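Local structure of putative phosphomethylpyrimidine kinase (3MBJ) at residues A218-T223 with Y262-R267; Q254-T259 with E268-E273. The protein probably phosphorylates pyridoxal and related B6 vitamers with ATP, as a kinase of the ribokinase superfamily. All blocks are in the same frame, centred on the assembly; numbering follows the deposited sequence.

Contact 1: residues A218-T223 with Y262-R267; sequences AHYPGT and YEYDNR. With SO4 (sulfate ion), chain F.
The Y220 ring has Y264 CD2 at its edge, near its own plane, with Y220 CE1 4.2 Å from Y264 CD2. N266 OD1 is in the plane of the Y264 ring, at the edge, but meets Y220 obliquely, 3.6 Å from Y220 CE1, with the Y220 ring and the amide 46° apart. In the same loop as Y220, the H219 ring has P221 N over one face, offset toward the rim, and sulfate O1 at its edge, 3.2 Å from H219 CE1. H219 NE2 is hydrogen-bonded to Q51 OE1.

N266 carries most of the contact. With CG anti to the carbonyl carbon (chi1 -71°), the amide is set with OD1 toward the Y220 ring and ND2 toward the A218 methyl. N266 CB packs 3.4 Å from H219 O, and P221 CD sits 3.4 Å from N266 O. The polar links between the segments are made by water. One water accepts from H219 N and N266 ND2. A second joins Y220 OH to N266 OD1, and a third donates to P221 O and R267 O. R267 forms a side-on salt bridge with D265, NE to OD1 (3.0 Å) and NH2 to OD2. D265 OD1 also accepts from R267 N in an Asx turn.

A type II turn from Y220 to T223 leads into helix 223-236. Y220 O takes both the amide and the hydroxyl of T223. G222 N bonds sulfate O3 at 3.0 Å, T223 N gives O2 a weak bond, and G224 N also binds the ion. Such backbone N-H groups at a helix start are consistent with the anion hole of ribokinase-type kinases. The segments meet through waters and van der Waals contact. The sulfate probably came from the crystallisation liquor, but its site could probably accept a phosphate-like group.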
loop_
_atom_site.group_PDB
_atom_site.type_symbol
_atom_site.label_atom_id
_atom_site.label_comp_id
_atom_site.label_asym_id
_atom_site.label_seq_id
_atom_site.Cartn_x
_atom_site.Cartn_y
_atom_site.Cartn_z
ATOM N N ALA A 218 29.981 0.390 -11.177
ATOM C CA ALA A 218 29.914 1.785 -10.736
ATOM C C ALA A 218 30.166 1.826 -9.220
ATOM O O ALA A 218 29.695 0.964 -8.490
ATOM C CB ALA A 218 28.581 2.373 -11.088
ATOM N N HIS A 219 30.966 2.782 -8.769
ATOM C CA HIS A 219 31.212 2.983 -7.363
ATOM C C HIS A 219 30.409 4.213 -6.928
ATOM O O HIS A 219 30.572 5.287 -7.487
ATOM C CB HIS A 219 32.712 3.194 -7.095
ATOM C CG HIS A 219 33.034 3.620 -5.680
ATOM N ND1 HIS A 219 32.746 2.835 -4.580
ATOM C CD2 HIS A 219 33.626 4.743 -5.189
ATOM C CE1 HIS A 219 33.133 3.458 -3.476
ATOM N NE2 HIS A 219 33.679 4.613 -3.817
ATOM N N TYR A 220 29.544 4.044 -5.948
ATOM C CA TYR A 220 28.810 5.172 -5.373
ATOM C C TYR A 220 29.232 5.318 -3.918
ATOM O O TYR A 220 28.904 4.452 -3.095
ATOM C CB TYR A 220 27.310 4.958 -5.452
ATOM C CG TYR A 220 26.781 4.688 -6.824
ATOM C CD1 TYR A 220 26.456 5.734 -7.677
ATOM C CD2 TYR A 220 26.582 3.383 -7.268
ATOM C CE1 TYR A 220 25.963 5.499 -8.965
ATOM C CE2 TYR A 220 26.070 3.139 -8.558
ATOM C CZ TYR A 220 25.768 4.206 -9.387
ATOM O OH TYR A 220 25.277 3.982 -10.618
ATOM N N PRO A 221 29.996 6.378 -3.601
ATOM C CA PRO A 221 30.365 6.625 -2.227
ATOM C C PRO A 221 29.112 6.687 -1.344
ATOM O O PRO A 221 28.074 7.225 -1.750
ATOM C CB PRO A 221 31.080 7.979 -2.288
ATOM C CG PRO A 221 31.600 8.061 -3.685
ATOM C CD PRO A 221 30.539 7.404 -4.509
ATOM N N GLY A 222 29.222 6.105 -0.157
ATOM C CA GLY A 222 28.081 5.987 0.755
ATOM C C GLY A 222 27.414 4.625 0.733
ATOM O O GLY A 222 26.532 4.376 1.536
ATOM N N THR A 223 27.848 3.737 -0.171
ATOM C CA THR A 223 27.244 2.398 -0.306
ATOM C C THR A 223 27.429 1.574 0.976
ATOM O O THR A 223 26.516 0.936 1.442
ATOM C CB THR A 223 27.754 1.635 -1.575
ATOM O OG1 THR A 223 27.254 2.329 -2.718
ATOM C CG2 THR A 223 27.137 0.265 -1.634
ATOM N N TYR A 262 21.068 6.525 -15.806
ATOM C CA TYR A 262 21.182 7.953 -16.112
ATOM C C TYR A 262 22.653 8.313 -16.430
ATOM O O TYR A 262 23.558 7.707 -15.855
ATOM C CB TYR A 262 20.756 8.786 -14.883
ATOM C CG TYR A 262 19.314 8.684 -14.491
ATOM C CD1 TYR A 262 18.280 9.238 -15.300
ATOM C CD2 TYR A 262 18.951 8.086 -13.299
ATOM C CE1 TYR A 262 16.903 9.145 -14.907
ATOM C CE2 TYR A 262 17.610 7.989 -12.917
ATOM C CZ TYR A 262 16.592 8.484 -13.726
ATOM O OH TYR A 262 15.294 8.358 -13.254
ATOM N N GLU A 263 22.903 9.272 -17.334
ATOM C CA GLU A 263 24.191 10.016 -17.312
ATOM C C GLU A 263 24.249 10.745 -15.949
ATOM O O GLU A 263 23.371 11.521 -15.608
ATOM C CB GLU A 263 24.308 11.003 -18.494
ATOM C CG GLU A 263 24.097 10.357 -19.867
ATOM C CD GLU A 263 24.950 9.097 -20.051
ATOM O OE1 GLU A 263 26.139 9.179 -19.771
ATOM O OE2 GLU A 263 24.451 8.008 -20.432
ATOM N N TYR A 264 25.260 10.448 -15.149
ATOM C CA TYR A 264 25.230 10.734 -13.729
ATOM C C TYR A 264 26.643 10.867 -13.160
ATOM O O TYR A 264 27.551 10.185 -13.576
ATOM C CB TYR A 264 24.487 9.582 -13.013
ATOM C CG TYR A 264 24.168 9.865 -11.560
ATOM C CD1 TYR A 264 23.217 10.794 -11.214
ATOM C CD2 TYR A 264 24.828 9.184 -10.537
ATOM C CE1 TYR A 264 22.933 11.055 -9.867
ATOM C CE2 TYR A 264 24.561 9.435 -9.211
ATOM C CZ TYR A 264 23.613 10.348 -8.862
ATOM O OH TYR A 264 23.347 10.598 -7.500
ATOM N N ASP A 265 26.813 11.746 -12.188
ATOM C CA ASP A 265 28.091 11.902 -11.521
ATOM C C ASP A 265 27.994 11.027 -10.276
ATOM O O ASP A 265 27.286 11.357 -9.300
ATOM C CB ASP A 265 28.349 13.382 -11.231
ATOM C CG ASP A 265 29.581 13.634 -10.388
ATOM O OD1 ASP A 265 30.252 12.697 -9.923
ATOM O OD2 ASP A 265 29.846 14.822 -10.141
ATOM N N ASN A 266 28.739 9.918 -10.307
ATOM C CA ASN A 266 28.567 8.848 -9.336
ATOM C C ASN A 266 28.902 9.266 -7.919
ATOM O O ASN A 266 28.480 8.616 -6.929
ATOM C CB ASN A 266 29.408 7.629 -9.710
ATOM C CG ASN A 266 28.875 6.875 -10.943
ATOM O OD1 ASN A 266 27.813 7.207 -11.525
ATOM N ND2 ASN A 266 29.627 5.819 -11.345
ATOM N N ARG A 267 29.691 10.322 -7.812
ATOM C CA ARG A 267 30.139 10.804 -6.523
ATOM C C ARG A 267 28.979 11.352 -5.674
ATOM O O ARG A 267 29.070 11.401 -4.444
ATOM C CB ARG A 267 31.210 11.875 -6.735
ATOM C CG ARG A 267 32.482 11.328 -7.337
ATOM C CD ARG A 267 33.424 12.455 -7.649
ATOM N NE ARG A 267 32.873 13.317 -8.693
ATOM C CZ ARG A 267 33.460 14.435 -9.140
ATOM N NH1 ARG A 267 34.618 14.844 -8.644
ATOM N NH2 ARG A 267 32.880 15.165 -10.076
HETATM S S SO4 F . 31.753 3.362 0.029
HETATM O O1 SO4 F . 33.076 2.855 -0.336
HETATM O O2 SO4 F . 30.864 3.009 -1.087
HETATM O O3 SO4 F . 31.854 4.803 0.296
HETATM O O4 SO4 F . 31.286 2.705 1.236
HETATM O O HOH W 1 32.242 4.680 -10.874
HETATM O O HOH W 2 25.488 5.833 -12.294
HETATM O O HOH W 3 27.692 10.065 -2.237
#

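Contact 2: residues Q254-T259 with E268-E273; sequences QGIRAT and EGILLE
G255 and I270 approach to 5.7 Å between CA atoms, and T259 and L271 to 5.8 Å, where helix 241-260 meets an extended loop that bends at L271 in an inverse gamma turn. The side chain of I270 leads the packing. Its CG2, anti to the backbone N, lies against the helix backbone, 3.5 Å from G255 C. A beta carbon on G255 would clash with this methyl, and the lack of one lets I270 come in so close. The other branch of I270 crosses I256 at a looser distance, with the two CG1 atoms 4.2 Å apart.

T259 supplies the polar link. Its OG1 accepts from L271 N at 2.9 Å, and the N-H points straight at it (179°). The same hydroxyl donates to G255 O, 2.7 Å from OG1, one helical turn back. Chi1 of -52° sets OG1 beside the backbone N, where it can reach both groups, while CG2 faces G269 O. A valine in place of T259 would probably leave L271 N without its acceptor and G255 O without the hydroxyl proton, letting the loop shift from the helix. The aliphatic L271 side chain lies against polar atoms, with CD1 3.9 Å from A258 O and CB and CG beside T259 OG1.

Other chains border this region. E268 forms a salt bridge to K9 of the second subunit, and R257 makes a cation-pi contact with Y288 of the third. E273 pairs with R21 of its own chain. Within the contact, one buried hydroxyl uses its proton on the helix and takes an N-H from the loop. Helix 241-260 and the loop at L271 are thus joined by one direct hydrogen bond set among aliphatic groups.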
loop_
_atom_site.group_PDB
_atom_site.type_symbol
_atom_site.label_atom_id
_atom_site.label_comp_id
_atom_site.label_asym_id
_atom_site.label_seq_id
_atom_site.Cartn_x
_atom_site.Cartn_y
_atom_site.Cartn_z
ATOM N N GLN A 254 18.548 -2.286 -5.716
ATOM C CA GLN A 254 17.457 -1.433 -6.215
ATOM C C GLN A 254 17.890 0.005 -6.429
ATOM O O GLN A 254 17.518 0.649 -7.447
ATOM C CB GLN A 254 16.248 -1.493 -5.292
ATOM C CG GLN A 254 15.472 -2.781 -5.381
ATOM C CD GLN A 254 14.757 -3.154 -4.102
ATOM O OE1 GLN A 254 14.384 -2.283 -3.263
ATOM N NE2 GLN A 254 14.458 -4.447 -3.984
ATOM N N GLY A 255 18.640 0.523 -5.480
ATOM C CA GLY A 255 19.118 1.899 -5.596
ATOM C C GLY A 255 20.096 2.090 -6.723
ATOM O O GLY A 255 20.021 3.083 -7.430
ATOM N N ILE A 256 21.035 1.152 -6.890
ATOM C CA ILE A 256 21.959 1.220 -7.990
ATOM C C ILE A 256 21.206 1.113 -9.327
ATOM O O ILE A 256 21.498 1.863 -10.238
ATOM C CB ILE A 256 23.069 0.110 -7.906
ATOM C CG1 ILE A 256 24.035 0.366 -6.738
ATOM C CG2 ILE A 256 23.862 0.066 -9.201
ATOM C CD1 ILE A 256 24.965 -0.847 -6.391
ATOM N N ARG A 257 20.260 0.173 -9.456
ATOM C CA ARG A 257 19.442 0.053 -10.681
ATOM C C ARG A 257 18.673 1.365 -11.012
ATOM O O ARG A 257 18.519 1.737 -12.187
ATOM C CB ARG A 257 18.416 -1.110 -10.546
ATOM C CG ARG A 257 19.033 -2.519 -10.521
ATOM C CD ARG A 257 19.565 -2.827 -11.860
ATOM N NE ARG A 257 19.857 -4.236 -12.026
ATOM C CZ ARG A 257 20.193 -4.766 -13.196
ATOM N NH1 ARG A 257 20.233 -4.009 -14.267
ATOM N NH2 ARG A 257 20.425 -6.048 -13.305
ATOM N N ALA A 258 18.142 2.009 -9.973
ATOM C CA ALA A 258 17.476 3.306 -10.116
ATOM C C ALA A 258 18.462 4.419 -10.521
ATOM O O ALA A 258 18.040 5.424 -11.021
ATOM C CB ALA A 258 16.732 3.679 -8.795
ATOM N N THR A 259 19.780 4.229 -10.346
ATOM C CA THR A 259 20.764 5.273 -10.588
ATOM C C THR A 259 21.557 5.093 -11.895
ATOM O O THR A 259 21.708 6.042 -12.669
ATOM C CB THR A 259 21.726 5.357 -9.388
ATOM O OG1 THR A 259 20.972 5.480 -8.152
ATOM C CG2 THR A 259 22.767 6.552 -9.563
ATOM N N GLU A 268 27.898 11.729 -6.343
ATOM C CA GLU A 268 26.671 12.135 -5.679
ATOM C C GLU A 268 25.951 11.001 -4.925
ATOM O O GLU A 268 25.103 11.285 -4.088
ATOM C CB GLU A 268 25.713 12.828 -6.658
ATOM C CG GLU A 268 26.290 14.105 -7.207
ATOM C CD GLU A 268 25.289 15.043 -7.879
ATOM O OE1 GLU A 268 24.074 14.788 -7.905
ATOM O OE2 GLU A 268 25.762 16.078 -8.379
ATOM N N GLY A 269 26.304 9.743 -5.189
ATOM C CA GLY A 269 25.710 8.614 -4.478
ATOM C C GLY A 269 24.539 7.967 -5.192
ATOM O O GLY A 269 24.065 8.434 -6.238
ATOM N N ILE A 270 24.085 6.854 -4.625
ATOM C CA ILE A 270 22.854 6.191 -5.063
ATOM C C ILE A 270 21.667 7.178 -4.891
ATOM O O ILE A 270 21.660 7.962 -3.932
ATOM C CB ILE A 270 22.648 4.947 -4.175
ATOM C CG1 ILE A 270 23.670 3.871 -4.495
ATOM C CG2 ILE A 270 21.275 4.347 -4.325
ATOM C CD1 ILE A 270 23.823 2.855 -3.257
ATOM N N LEU A 271 20.694 7.185 -5.812
ATOM C CA LEU A 271 19.500 8.054 -5.669
ATOM C C LEU A 271 18.522 7.514 -4.568
ATOM O O LEU A 271 17.420 7.029 -4.830
ATOM C CB LEU A 271 18.780 8.241 -7.007
ATOM C CG LEU A 271 19.632 8.942 -8.075
ATOM C CD1 LEU A 271 18.984 8.893 -9.436
ATOM C CD2 LEU A 271 19.932 10.401 -7.689
ATOM N N LEU A 272 19.000 7.548 -3.351
ATOM C CA LEU A 272 18.346 6.969 -2.223
ATOM C C LEU A 272 16.869 7.316 -2.099
ATOM O O LEU A 272 16.051 6.462 -1.731
ATOM C CB LEU A 272 19.040 7.500 -0.974
ATOM C CG LEU A 272 18.621 6.991 0.392
ATOM C CD1 LEU A 272 18.615 5.445 0.402
ATOM C CD2 LEU A 272 19.598 7.546 1.457
ATOM N N GLU A 273 16.524 8.553 -2.416
ATOM C CA GLU A 273 15.159 9.006 -2.216
ATOM C C GLU A 273 14.192 8.314 -3.172
ATOM O O GLU A 273 13.004 8.205 -2.853
ATOM C CB GLU A 273 15.031 10.524 -2.386
ATOM C CG GLU A 273 15.770 11.310 -1.333
ATOM C CD GLU A 273 17.297 11.367 -1.522
ATOM O OE1 GLU A 273 17.881 11.060 -2.593
ATOM O OE2 GLU A 273 17.921 11.719 -0.537
#

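How the contacts relate
Contacts 1 and 2 have centres 8 Å apart, and their segments alternate along the chain. They meet through the tyrosines of contact 1 and T259 of contact 2. T259 CG2 lies 3.4 Å from Y220 CE1 and also 3.4 Å from Y264 CE2. Y264 OH lies 2.6 Å from G269 O, a probable hydrogen bond. The same hydroxyl packs on L271 CD2. Both contacts touch the second subunit. Contact 1 holds the probable anion-binding turn; contact 2 does not touch the sulfate and adjoins contact 1 through T259 and G269. The H219 side chain is about 8 Å from a bound zinc ion, and the A258 side chain about 12 Å from that of H277, a zinc ligand.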